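Putative aspartyl-tRNA synthetase (Leishmania major, PDB 6OD8) probably attaches L-aspartate to its cognate tRNA at the expense of ATP, as a class II aminoacyl-tRNA synthetase of the aspartate type. Local coordinates at residues E326-A331 and Y473-R478. Numbering follows the deposited sequence.
Sequences EVLDVA and YDMFIR. With EDO (1,2-ethanediol), chain H.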
ATOM      1  N   GLU A 326     -24.700  -0.102  -4.358  1.00 15.72           N
ATOM      2  CA  GLU A 326     -23.886   0.831  -3.586  1.00 14.25           C
ATOM      3  C   GLU A 326     -22.401   0.533  -3.760  1.00 13.28           C
ATOM      4  O   GLU A 326     -21.573   1.457  -3.788  1.00 16.64           O
ATOM      5  CB  GLU A 326     -24.279   0.761  -2.109  1.00 17.06           C
ATOM      6  CG  GLU A 326     -25.727   1.155  -1.885  1.00 19.87           C
ATOM      7  CD  GLU A 326     -26.215   0.816  -0.485  1.00 21.78           C
ATOM      8  OE1 GLU A 326     -25.441   0.990   0.482  1.00 15.87           O
ATOM      9  OE2 GLU A 326     -27.374   0.389  -0.366  1.00 21.57           O
ATOM     10  N   VAL A 327     -22.056  -0.760  -3.850  1.00 16.42           N
ATOM     11  CA  VAL A 327     -20.688  -1.197  -4.137  1.00 17.34           C
ATOM     12  C   VAL A 327     -20.286  -0.812  -5.553  1.00 17.04           C
ATOM     13  O   VAL A 327     -19.194  -0.279  -5.793  1.00 16.95           O
ATOM     14  CB  VAL A 327     -20.557  -2.716  -3.939  1.00 18.78           C
ATOM     15  CG1 VAL A 327     -19.121  -3.166  -4.307  1.00 16.54           C
ATOM     16  CG2 VAL A 327     -20.912  -3.103  -2.508  1.00 15.52           C
ATOM     17  N   LEU A 328     -21.160  -1.097  -6.515  1.00 13.18           N
ATOM     18  CA  LEU A 328     -20.893  -0.766  -7.899  1.00 13.10           C
ATOM     19  C   LEU A 328     -20.767   0.743  -8.093  1.00 13.60           C
ATOM     20  O   LEU A 328     -19.929   1.204  -8.878  1.00 14.62           O
ATOM     21  CB  LEU A 328     -22.018  -1.365  -8.768  1.00 13.59           C
ATOM     22  CG  LEU A 328     -21.989  -1.034 -10.247  1.00 15.82           C
ATOM     23  CD1 LEU A 328     -20.671  -1.549 -10.847  1.00 16.79           C
ATOM     24  CD2 LEU A 328     -23.213  -1.681 -10.919  1.00 18.67           C
ATOM     25  N   ASP A 329     -21.579   1.526  -7.376  1.00 15.86           N
ATOM     26  CA  ASP A 329     -21.443   2.981  -7.416  1.00 17.53           C
ATOM     27  C   ASP A 329     -20.030   3.412  -7.021  1.00 18.09           C
ATOM     28  O   ASP A 329     -19.419   4.267  -7.679  1.00 17.67           O
ATOM     29  CB  ASP A 329     -22.469   3.640  -6.481  1.00 15.16           C
ATOM     30  CG  ASP A 329     -23.901   3.585  -7.002  1.00 23.93           C
ATOM     31  OD1 ASP A 329     -24.135   3.211  -8.170  1.00 24.03           O
ATOM     32  OD2 ASP A 329     -24.816   3.912  -6.206  1.00 25.63           O
ATOM     33  N   VAL A 330     -19.499   2.842  -5.931  1.00 17.79           N
ATOM     34  CA  VAL A 330     -18.149   3.188  -5.481  1.00 15.99           C
ATOM     35  C   VAL A 330     -17.112   2.740  -6.501  1.00 14.18           C
ATOM     36  O   VAL A 330     -16.205   3.492  -6.854  1.00 14.68           O
ATOM     37  CB  VAL A 330     -17.877   2.585  -4.087  1.00 15.36           C
ATOM     38  CG1 VAL A 330     -16.383   2.558  -3.758  1.00 21.69           C
ATOM     39  CG2 VAL A 330     -18.646   3.414  -3.023  1.00 13.37           C
ATOM     40  N   ALA A 331     -17.245   1.510  -7.000  1.00 16.29           N
ATOM     41  CA  ALA A 331     -16.277   0.963  -7.954  1.00 15.78           C
ATOM     42  C   ALA A 331     -16.209   1.803  -9.226  1.00 15.72           C
ATOM     43  O   ALA A 331     -15.121   2.046  -9.759  1.00 15.95           O
ATOM     44  CB  ALA A 331     -16.653  -0.486  -8.280  1.00 15.34           C
ATOM     45  N   TYR A 473     -21.498  -8.443 -10.195  1.00 20.68           N
ATOM     46  CA  TYR A 473     -21.207  -7.883 -11.513  1.00 16.22           C
ATOM     47  C   TYR A 473     -19.738  -8.134 -11.844  1.00 18.70           C
ATOM     48  O   TYR A 473     -18.910  -8.378 -10.961  1.00 16.34           O
ATOM     49  CB  TYR A 473     -21.520  -6.370 -11.571  1.00 15.45           C
ATOM     50  CG  TYR A 473     -20.583  -5.600 -10.673  1.00 13.79           C
ATOM     51  CD1 TYR A 473     -19.319  -5.198 -11.125  1.00 18.53           C
ATOM     52  CD2 TYR A 473     -20.928  -5.332  -9.352  1.00 15.92           C
ATOM     53  CE1 TYR A 473     -18.420  -4.540 -10.281  1.00 15.73           C
ATOM     54  CE2 TYR A 473     -20.044  -4.665  -8.495  1.00 20.80           C
ATOM     55  CZ  TYR A 473     -18.797  -4.276  -8.963  1.00 24.05           C
ATOM     56  OH  TYR A 473     -17.931  -3.631  -8.109  1.00 18.93           O
ATOM     57  N   ASP A 474     -19.416  -8.033 -13.133  1.00 18.33           N
ATOM     58  CA  ASP A 474     -18.038  -7.982 -13.605  1.00 17.44           C
ATOM     59  C   ASP A 474     -17.829  -6.665 -14.340  1.00 15.68           C
ATOM     60  O   ASP A 474     -18.738  -6.169 -15.008  1.00 21.16           O
ATOM     61  CB  ASP A 474     -17.712  -9.123 -14.585  1.00 23.25           C
ATOM     62  CG  ASP A 474     -17.231 -10.397 -13.902  1.00 32.16           C
ATOM     63  OD1 ASP A 474     -17.325 -10.511 -12.661  1.00 32.82           O
ATOM     64  OD2 ASP A 474     -16.767 -11.297 -14.642  1.00 30.28           O
ATOM     65  N   MET A 475     -16.620  -6.123 -14.233  1.00 13.75           N
ATOM     66  CA  MET A 475     -16.167  -5.009 -15.055  1.00 18.39           C
ATOM     67  C   MET A 475     -15.147  -5.470 -16.081  1.00 16.91           C
ATOM     68  O   MET A 475     -14.293  -6.314 -15.802  1.00 20.02           O
ATOM     69  CB  MET A 475     -15.509  -3.900 -14.228  1.00 14.19           C
ATOM     70  CG  MET A 475     -16.392  -3.315 -13.175  1.00 23.93           C
ATOM     71  SD  MET A 475     -15.501  -2.041 -12.236  1.00 23.97           S
ATOM     72  CE  MET A 475     -16.862  -0.944 -11.841  1.00 23.24           C
ATOM     73  N   PHE A 476     -15.196  -4.839 -17.250  1.00 16.42           N
ATOM     74  CA  PHE A 476     -14.351  -5.200 -18.375  1.00 22.12           C
ATOM     75  C   PHE A 476     -13.624  -3.961 -18.886  1.00 26.75           C
ATOM     76  O   PHE A 476     -14.215  -2.880 -19.006  1.00 19.27           O
ATOM     77  CB  PHE A 476     -15.179  -5.830 -19.514  1.00 18.63           C
ATOM     78  CG  PHE A 476     -15.890  -7.107 -19.118  1.00 18.63           C
ATOM     79  CD1 PHE A 476     -15.295  -8.342 -19.342  1.00 15.74           C
ATOM     80  CD2 PHE A 476     -17.143  -7.069 -18.518  1.00 20.79           C
ATOM     81  CE1 PHE A 476     -15.927  -9.518 -18.961  1.00 25.35           C
ATOM     82  CE2 PHE A 476     -17.787  -8.246 -18.130  1.00 22.66           C
ATOM     83  CZ  PHE A 476     -17.190  -9.476 -18.369  1.00 22.64           C
ATOM     84  N   ILE A 477     -12.342  -4.136 -19.196  1.00 20.57           N
ATOM     85  CA  ILE A 477     -11.537  -3.130 -19.876  1.00 18.87           C
ATOM     86  C   ILE A 477     -11.005  -3.762 -21.151  1.00 15.20           C
ATOM     87  O   ILE A 477     -10.370  -4.823 -21.099  1.00 18.16           O
ATOM     88  CB  ILE A 477     -10.363  -2.633 -19.004  1.00 20.58           C
ATOM     89  CG1 ILE A 477     -10.863  -2.026 -17.691  1.00 27.76           C
ATOM     90  CG2 ILE A 477      -9.546  -1.609 -19.779  1.00 21.26           C
ATOM     91  CD1 ILE A 477      -9.714  -1.512 -16.785  1.00 22.69           C
ATOM     92  N   ARG A 478     -11.252  -3.107 -22.287  1.00 17.40           N
ATOM     93  CA  ARG A 478     -10.863  -3.630 -23.596  1.00 18.32           C
ATOM     94  C   ARG A 478     -11.243  -5.104 -23.757  1.00 25.01           C
ATOM     95  O   ARG A 478     -10.458  -5.919 -24.245  1.00 21.60           O
ATOM     96  CB  ARG A 478      -9.362  -3.422 -23.845  1.00 22.38           C
ATOM     97  CG  ARG A 478      -8.863  -1.986 -23.707  1.00 17.05           C
ATOM     98  CD  ARG A 478      -7.484  -1.854 -24.319  1.00 17.01           C
ATOM     99  NE  ARG A 478      -6.825  -0.610 -23.939  1.00 17.47           N
ATOM    100  CZ  ARG A 478      -6.882   0.520 -24.644  1.00 23.28           C
ATOM    101  NH1 ARG A 478      -7.579   0.567 -25.766  1.00 20.06           N
ATOM    102  NH2 ARG A 478      -6.229   1.605 -24.226  1.00 19.08           N
TER
HETATM  103  C1  EDO H 606     -20.502   6.221 -11.203  1.00 39.48           C
HETATM  104  O1  EDO H 606     -20.224   7.620 -11.024  1.00 36.12           O
HETATM  105  C2  EDO H 606     -21.566   5.736 -10.228  1.00 36.76           C
HETATM  106  O2  EDO H 606     -21.338   6.313  -8.938  1.00 45.48           O
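Leu328 and Ala331 of helix 325-342 pack on Tyr473 and Met475 of strand 472-477. The helix lies on the large mixed, mostly antiparallel sheet of the class II synthetase catalytic fold. The axes of segments 326-331 and 473-477 run nearly parallel, 14° apart. The contact is buried, and no hydrogen bond crosses it.

Leu328 CD1 sits over the centre of one face of the Tyr473 ring in a CH-pi contact, 3.7 Å from the ring centroid and 7° off the ring normal. Leu328 CB lies 3.9 Å from Tyr473 CE2. With chi1 at 67°, Tyr473 CG stands between its own backbone N and carbonyl carbon, and the ring extends to the helix. The hydroxyl end meets the side chains of Val327 and Ala331; Tyr473 OH is 4.0 Å from Val327 CG1.

Met475 points the same way from the next inward-facing position on the strand. Its chain bends at chi3, and the terminal methyl does the touching. Met475 CE is 4.0 Å from Leu328 CD1. Ile447 of the adjacent strand touches both Leu328 and Met475. On Ala331 the single methyl serves both strand residues: Ala331 CB lies 3.4 Å from Tyr473 OH and 3.6 Å from Met475 CE.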